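Lombricine kinase (Urechis caupo, PDB 3JPZ) catalyses the ATP-dependent phosphorylation of lombricine, as a member of the ATP:guanido phosphotransferase (phosphagen kinase) family. Local coordinates at residues N10-A15 / K46-S51; P96-S101 / G243-A248. One frame throughout, in Å; residues are numbered along the deposited sequence.

In the fold
Interactions 1 and 2 follow one another along the chain and lie on opposite sides of its centre, with their own centres 38 Å apart and their nearest atoms about 24 Å apart, so they do not touch. Interaction 1 joins an N-terminal loop to helix 44-53, close to the second subunit and away from the nucleotide site. Interaction 2 lies nearer to that site: it sets loop 96-101 against helix 233-252, which packs through Leu-244 on strand 113-122 of the large antiparallel sheet. The Leu-244 side chain is about 7 Å from that of Ile-118, predicted to bind ATP, and about 9 Å from that of Arg-119, seen to bind ADP in this protein, although none is bound to this chain.

Interaction 1: residues N10-A15 / K46-S51; sequences NFPDYA and KVIQPS
The hydroxyl Tyr-14 OH donates a hydrogen bond to Ser-51 OG at 2.7 Å, the one hydrogen bond between loop 10-15 and helical segment 46-51. Ser-51 is modelled in two conformers, so this bond and the placement of OG, which hold for one of them, are less certain than the rest. In that conformer OG sits between the backbone N and the carbonyl carbon (chi1 75°), which brings it to the ring edge near the ring plane. The same edge meets the backbone: Ser-51 O lies in the ring plane, 3.6 Å from Tyr-14 CE2. Ile-48, three residues before Ser-51, supplies the apolar part. Its terminal methyl CD1 touches Tyr-14 OH at 3.7 Å and Pro-12 CG at 3.8 Å, and its side chain crosses both at about a right angle. An Asx turn brackets Tyr-14: Ala-15 N donates to Asp-13 OD1 (2.9 Å, 158°) from above the carboxylate plane. Val-21 of helix 20-24 lies against Tyr-14, Ile-48 and Ser-51, while Tyr-30 of helix 27-33 packs on Pro-12 and Ile-48. Helix 73-83 reaches Ile-48 through Leu-75, and Arg-135 of the second subunit packs on both Pro-12 and Ile-48.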
ATOM      1  N   ASN A  10      -9.012  19.386  -2.286  1.00 19.14           N
ATOM      2  CA  ASN A  10      -8.865  17.961  -2.038  1.00 17.03           C
ATOM      3  C   ASN A  10      -9.658  17.051  -2.958  1.00 12.58           C
ATOM      4  O   ASN A  10      -9.498  15.836  -2.914  1.00 13.39           O
ATOM      5  CB  ASN A  10      -9.247  17.663  -0.595  1.00 13.97           C
ATOM      6  CG  ASN A  10      -8.120  17.976   0.368  1.00 16.83           C
ATOM      7  OD1 ASN A  10      -7.081  17.322   0.355  1.00 18.82           O
ATOM      8  ND2 ASN A  10      -8.325  18.972   1.216  1.00 22.01           N
ATOM      9  N   PHE A  11     -10.506  17.631  -3.791  1.00 13.40           N
ATOM     10  CA  PHE A  11     -11.398  16.836  -4.608  1.00 12.94           C
ATOM     11  C   PHE A  11     -10.592  15.963  -5.552  1.00 13.54           C
ATOM     12  O   PHE A  11      -9.739  16.457  -6.275  1.00 13.06           O
ATOM     13  CB  PHE A  11     -12.343  17.745  -5.392  1.00 16.66           C
ATOM     14  CG  PHE A  11     -13.392  17.008  -6.170  1.00 13.29           C
ATOM     15  CD1 PHE A  11     -14.348  16.244  -5.524  1.00 15.74           C
ATOM     16  CD2 PHE A  11     -13.431  17.096  -7.556  1.00 14.36           C
ATOM     17  CE1 PHE A  11     -15.324  15.572  -6.249  1.00 18.93           C
ATOM     18  CE2 PHE A  11     -14.402  16.432  -8.278  1.00 15.66           C
ATOM     19  CZ  PHE A  11     -15.344  15.669  -7.628  1.00 21.47           C
ATOM     20  N   PRO A  12     -10.842  14.652  -5.529  1.00 14.80           N
ATOM     21  CA  PRO A  12     -10.134  13.765  -6.452  1.00 22.54           C
ATOM     22  C   PRO A  12     -10.375  14.156  -7.897  1.00 13.22           C
ATOM     23  O   PRO A  12     -11.410  14.728  -8.206  1.00 18.98           O
ATOM     24  CB  PRO A  12     -10.758  12.396  -6.175  1.00 11.90           C
ATOM     25  CG  PRO A  12     -11.244  12.484  -4.763  1.00 11.23           C
ATOM     26  CD  PRO A  12     -11.669  13.907  -4.565  1.00 13.27           C
ATOM     27  N   ASP A  13      -9.411  13.850  -8.754  1.00 17.04           N
ATOM     28  CA  ASP A  13      -9.573  13.992 -10.187  1.00 24.85           C
ATOM     29  C   ASP A  13      -9.980  12.636 -10.726  1.00 13.38           C
ATOM     30  O   ASP A  13      -9.163  11.719 -10.817  1.00 22.78           O
ATOM     31  CB  ASP A  13      -8.262  14.449 -10.835  1.00 23.99           C
ATOM     32  CG  ASP A  13      -8.377  14.595 -12.334  1.00 23.37           C
ATOM     33  OD1 ASP A  13      -9.477  14.337 -12.871  1.00 20.13           O
ATOM     34  OD2 ASP A  13      -7.375  14.976 -12.975  1.00 32.47           O
ATOM     35  N   TYR A  14     -11.252  12.502 -11.069  1.00 14.50           N
ATOM     36  CA  TYR A  14     -11.779  11.217 -11.485  1.00 12.72           C
ATOM     37  C   TYR A  14     -11.702  11.050 -12.999  1.00 12.12           C
ATOM     38  O   TYR A  14     -12.304  10.144 -13.555  1.00 12.54           O
ATOM     39  CB  TYR A  14     -13.213  11.035 -10.982  1.00 12.47           C
ATOM     40  CG  TYR A  14     -13.259  10.636  -9.520  1.00 11.79           C
ATOM     41  CD1 TYR A  14     -13.773  11.487  -8.554  1.00 12.13           C
ATOM     42  CD2 TYR A  14     -12.751   9.410  -9.108  1.00 11.49           C
ATOM     43  CE1 TYR A  14     -13.804  11.113  -7.214  1.00 11.48           C
ATOM     44  CE2 TYR A  14     -12.771   9.034  -7.770  1.00 14.95           C
ATOM     45  CZ  TYR A  14     -13.294   9.887  -6.831  1.00 11.50           C
ATOM     46  OH  TYR A  14     -13.304   9.498  -5.500  1.00 12.92           O
ATOM     47  N   ALA A  15     -10.956  11.928 -13.657  1.00 25.37           N
ATOM     48  CA  ALA A  15     -10.737  11.794 -15.084  1.00 30.96           C
ATOM     49  C   ALA A  15     -10.072  10.453 -15.325  1.00 26.98           C
ATOM     50  O   ALA A  15      -9.099  10.096 -14.652  1.00 14.56           O
ATOM     51  CB  ALA A  15      -9.868  12.934 -15.610  1.00 28.35           C
ATOM     52  N   LYS A  46     -10.815   8.733   3.537  1.00 13.33           N
ATOM     53  CA  LYS A  46     -10.517   7.333   3.832  1.00 22.36           C
ATOM     54  C   LYS A  46     -11.402   6.360   3.045  1.00 25.73           C
ATOM     55  O   LYS A  46     -10.912   5.399   2.460  1.00  9.34           O
ATOM     56  CB  LYS A  46     -10.704   7.055   5.327  1.00 13.34           C
ATOM     57  CG  LYS A  46     -10.468   5.601   5.694  1.00 24.55           C
ATOM     58  CD  LYS A  46      -9.012   5.236   5.532  1.00 11.74           C
ATOM     59  CE  LYS A  46      -8.800   3.751   5.597  1.00  9.77           C
ATOM     60  NZ  LYS A  46      -7.346   3.415   5.531  1.00 11.39           N
ATOM     61  N   VAL A  47     -12.712   6.581   3.049  1.00 20.05           N
ATOM     62  CA  VAL A  47     -13.601   5.594   2.449  1.00 15.84           C
ATOM     63  C   VAL A  47     -13.538   5.630   0.928  1.00 15.54           C
ATOM     64  O   VAL A  47     -13.891   4.657   0.269  1.00 17.33           O
ATOM     65  CB  VAL A  47     -15.055   5.752   2.919  1.00 15.49           C
ATOM     66  CG1 VAL A  47     -15.112   5.713   4.441  1.00 18.19           C
ATOM     67  CG2 VAL A  47     -15.676   7.039   2.367  1.00 10.89           C
ATOM     68  N   ILE A  48     -13.064   6.736   0.364  1.00 13.81           N
ATOM     69  CA  ILE A  48     -12.997   6.838  -1.098  1.00 16.51           C
ATOM     70  C   ILE A  48     -11.590   6.671  -1.650  1.00 12.74           C
ATOM     71  O   ILE A  48     -11.396   6.673  -2.865  1.00 21.26           O
ATOM     72  CB  ILE A  48     -13.562   8.175  -1.609  1.00 10.37           C
ATOM     73  CG1 ILE A  48     -12.651   9.332  -1.201  1.00 10.84           C
ATOM     74  CG2 ILE A  48     -14.979   8.381  -1.099  1.00 19.23           C
ATOM     75  CD1 ILE A  48     -12.892  10.586  -1.975  1.00 11.18           C
ATOM     76  N   GLN A  49     -10.605   6.522  -0.774  1.00 14.90           N
ATOM     77  CA  GLN A  49      -9.214   6.423  -1.225  1.00  9.08           C
ATOM     78  C   GLN A  49      -9.014   5.433  -2.377  1.00 15.48           C
ATOM     79  O   GLN A  49      -8.404   5.778  -3.386  1.00 15.31           O
ATOM     80  CB  GLN A  49      -8.281   6.050  -0.080  1.00 14.64           C
ATOM     81  CG  GLN A  49      -6.813   6.065  -0.493  1.00 17.44           C
ATOM     82  CD  GLN A  49      -6.345   7.435  -0.940  1.00  9.71           C
ATOM     83  OE1 GLN A  49      -6.357   8.380  -0.168  1.00  9.55           O
ATOM     84  NE2 GLN A  49      -5.928   7.544  -2.199  1.00 11.34           N
ATOM     85  N   PRO A  50      -9.510   4.195  -2.227  1.00  9.65           N
ATOM     86  CA  PRO A  50      -9.327   3.191  -3.283  1.00  8.44           C
ATOM     87  C   PRO A  50      -9.825   3.674  -4.643  1.00  9.10           C
ATOM     88  O   PRO A  50      -9.232   3.355  -5.676  1.00  9.38           O
ATOM     89  CB  PRO A  50     -10.182   2.017  -2.805  1.00 10.72           C
ATOM     90  CG  PRO A  50     -10.268   2.188  -1.327  1.00 20.79           C
ATOM     91  CD  PRO A  50     -10.267   3.664  -1.082  1.00 10.30           C
ATOM     92  N   SER A  51     -10.913   4.437  -4.615  1.00 18.00           N
ATOM     93  CA  SER A  51     -11.541   4.933  -5.836  0.75 16.17           C
ATOM     94  C   SER A  51     -10.630   5.900  -6.587  1.00 18.87           C
ATOM     95  O   SER A  51     -10.752   6.067  -7.797  1.00 10.94           O
ATOM     96  CB  SER A  51     -12.870   5.620  -5.511  0.75 13.81           C
ATOM     97  OG  SER A  51     -12.663   6.899  -4.943  0.75  9.92           O
TER

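Interaction 2: residues P96-S101 / G243-A248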
ATOM      1  N   PRO A  96     -32.176 -12.018   8.407  1.00 24.32           N
ATOM      2  CA  PRO A  96     -31.327 -13.179   8.123  1.00 35.85           C
ATOM      3  C   PRO A  96     -32.107 -14.480   8.229  1.00 32.01           C
ATOM      4  O   PRO A  96     -32.917 -14.637   9.139  1.00 20.68           O
ATOM      5  CB  PRO A  96     -30.259 -13.118   9.220  1.00 28.09           C
ATOM      6  CG  PRO A  96     -30.317 -11.730   9.758  1.00 27.13           C
ATOM      7  CD  PRO A  96     -31.723 -11.278   9.594  1.00 21.72           C
ATOM      8  N   ASP A  97     -31.869 -15.393   7.296  1.00 21.07           N
ATOM      9  CA  ASP A  97     -32.481 -16.712   7.333  1.00 20.74           C
ATOM     10  C   ASP A  97     -31.416 -17.798   7.172  1.00 27.15           C
ATOM     11  O   ASP A  97     -30.995 -18.117   6.062  1.00 17.96           O
ATOM     12  CB  ASP A  97     -33.524 -16.841   6.229  1.00 26.37           C
ATOM     13  CG  ASP A  97     -34.353 -18.105   6.358  1.00 26.80           C
ATOM     14  OD1 ASP A  97     -34.098 -18.893   7.289  1.00 38.34           O
ATOM     15  OD2 ASP A  97     -35.263 -18.312   5.532  1.00 16.97           O
ATOM     16  N   LEU A  98     -30.978 -18.352   8.294  1.00 17.06           N
ATOM     17  CA  LEU A  98     -29.998 -19.427   8.301  1.00 20.22           C
ATOM     18  C   LEU A  98     -30.667 -20.771   8.572  1.00 23.23           C
ATOM     19  O   LEU A  98     -30.068 -21.656   9.182  1.00 34.11           O
ATOM     20  CB  LEU A  98     -28.946 -19.166   9.386  1.00 22.41           C
ATOM     21  CG  LEU A  98     -28.252 -17.814   9.302  1.00 17.12           C
ATOM     22  CD1 LEU A  98     -27.286 -17.585  10.486  1.00 15.90           C
ATOM     23  CD2 LEU A  98     -27.523 -17.704   7.965  1.00 14.92           C
ATOM     24  N   ASP A  99     -31.910 -20.922   8.125  1.00 19.22           N
ATOM     25  CA  ASP A  99     -32.684 -22.110   8.459  1.00 24.83           C
ATOM     26  C   ASP A  99     -32.596 -23.145   7.344  1.00 27.06           C
ATOM     27  O   ASP A  99     -33.399 -23.148   6.405  1.00 15.55           O
ATOM     28  CB  ASP A  99     -34.139 -21.750   8.754  1.00 25.73           C
ATOM     29  CG  ASP A  99     -34.914 -22.911   9.337  1.00 29.78           C
ATOM     30  OD1 ASP A  99     -34.365 -24.032   9.368  1.00 22.87           O
ATOM     31  OD2 ASP A  99     -36.071 -22.703   9.760  1.00 32.31           O
ATOM     32  N   ALA A 100     -31.606 -24.024   7.471  1.00 34.48           N
ATOM     33  CA  ALA A 100     -31.356 -25.080   6.503  1.00 17.81           C
ATOM     34  C   ALA A 100     -32.567 -25.974   6.279  1.00 19.79           C
ATOM     35  O   ALA A 100     -32.815 -26.402   5.155  1.00 24.36           O
ATOM     36  CB  ALA A 100     -30.170 -25.913   6.951  1.00 30.87           C
ATOM     37  N   SER A 101     -33.315 -26.263   7.340  1.00 15.38           N
ATOM     38  CA  SER A 101     -34.496 -27.122   7.224  1.00 20.70           C
ATOM     39  C   SER A 101     -35.513 -26.573   6.217  1.00 18.36           C
ATOM     40  O   SER A 101     -36.348 -27.316   5.702  1.00 24.40           O
ATOM     41  CB  SER A 101     -35.162 -27.321   8.592  1.00 25.02           C
ATOM     42  OG  SER A 101     -35.935 -26.196   8.978  1.00 31.47           O
ATOM     43  N   GLY A 243     -23.009 -22.847  13.121  1.00 17.97           N
ATOM     44  CA  GLY A 243     -21.736 -22.286  13.529  1.00 32.66           C
ATOM     45  C   GLY A 243     -21.814 -20.787  13.761  1.00 36.69           C
ATOM     46  O   GLY A 243     -21.273 -20.268  14.736  1.00 17.87           O
ATOM     47  N   LEU A 244     -22.493 -20.082  12.867  1.00 20.46           N
ATOM     48  CA  LEU A 244     -22.551 -18.637  12.962  1.00 25.05           C
ATOM     49  C   LEU A 244     -23.252 -18.240  14.252  1.00 19.54           C
ATOM     50  O   LEU A 244     -22.738 -17.428  15.019  1.00 26.39           O
ATOM     51  CB  LEU A 244     -23.280 -18.049  11.760  1.00 15.97           C
ATOM     52  CG  LEU A 244     -22.413 -17.845  10.512  1.00 17.63           C
ATOM     53  CD1 LEU A 244     -23.286 -17.629   9.289  1.00 14.53           C
ATOM     54  CD2 LEU A 244     -21.446 -16.685  10.700  1.00 18.93           C
ATOM     55  N   ASN A 245     -24.416 -18.841  14.490  1.00 19.06           N
ATOM     56  CA  ASN A 245     -25.214 -18.549  15.679  1.00 31.55           C
ATOM     57  C   ASN A 245     -24.472 -18.924  16.956  1.00 31.31           C
ATOM     58  O   ASN A 245     -24.588 -18.247  17.977  1.00 26.70           O
ATOM     59  CB  ASN A 245     -26.553 -19.293  15.621  1.00 45.31           C
ATOM     60  CG  ASN A 245     -27.525 -18.689  14.608  1.00 26.75           C
ATOM     61  OD1 ASN A 245     -27.386 -17.539  14.201  1.00 35.45           O
ATOM     62  ND2 ASN A 245     -28.521 -19.469  14.209  1.00 25.18           N
ATOM     63  N   ALA A 246     -23.715 -20.011  16.890  1.00 30.21           N
ATOM     64  CA  ALA A 246     -23.012 -20.530  18.052  1.00 43.69           C
ATOM     65  C   ALA A 246     -21.852 -19.612  18.429  1.00 47.53           C
ATOM     66  O   ALA A 246     -21.601 -19.342  19.602  1.00 30.78           O
ATOM     67  CB  ALA A 246     -22.513 -21.936  17.771  1.00 37.13           C
ATOM     68  N   ILE A 247     -21.148 -19.133  17.413  1.00 25.69           N
ATOM     69  CA  ILE A 247     -20.040 -18.218  17.603  1.00 20.05           C
ATOM     70  C   ILE A 247     -20.551 -16.936  18.226  1.00 37.00           C
ATOM     71  O   ILE A 247     -19.915 -16.362  19.110  1.00 41.53           O
ATOM     72  CB  ILE A 247     -19.384 -17.891  16.251  1.00 28.28           C
ATOM     73  CG1 ILE A 247     -18.626 -19.110  15.723  1.00 18.55           C
ATOM     74  CG2 ILE A 247     -18.448 -16.693  16.376  1.00 18.90           C
ATOM     75  CD1 ILE A 247     -18.202 -18.975  14.266  1.00 22.87           C
ATOM     76  N   ALA A 248     -21.708 -16.491  17.750  1.00 20.27           N
ATOM     77  CA  ALA A 248     -22.329 -15.282  18.260  1.00 29.47           C
ATOM     78  C   ALA A 248     -22.701 -15.464  19.728  1.00 36.06           C
ATOM     79  O   ALA A 248     -22.509 -14.561  20.534  1.00 31.91           O
ATOM     80  CB  ALA A 248     -23.565 -14.943  17.449  1.00 20.20           C
TER
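Leu-98 and Leu-244 are the closest backbone pair across the contact, their CA atoms 8.8 Å apart, a spacing that leaves the meeting of loop 96-101 with helical segment 243-248 to side chains. One methyl of the loop does the touching. Leu-98 CD1 lies 3.7 Å from Asn-245 OD1 and 4.2 Å from Leu-244 CD1, so it meets two consecutive residues of the helix. The second torsion of Leu-98 is nearly fully extended (chi2 176°), carrying CD1 out toward the helix. The two leucines cross at about a right angle and meet methyl to methyl, whereas Leu-98 and Asn-245 run past each other in opposite directions.

Aspartates of the loop bond back to its own backbone and side chains. Asp-97 OD1 accepts from Asp-99 N at 3.1 Å in an Asx turn spanning Leu-98, the donor lying 38° out of the carboxylate plane. Asp-99 OD1 in turn accepts from Ser-101 OG at 2.7 Å, on its syn side but tilted 31° out of the carboxylate plane. Asp-97 OD2 also forms salt bridges with Arg-334 and Lys-102, while Leu-98 packs further on Phe-240 of helix 233-252 and on Glu-333.

Across the two segments, then, a single leucine methyl rests against another methyl and an amide oxygen by van der Waals packing, and no directional polar bond between them fixes how the side chains are turned.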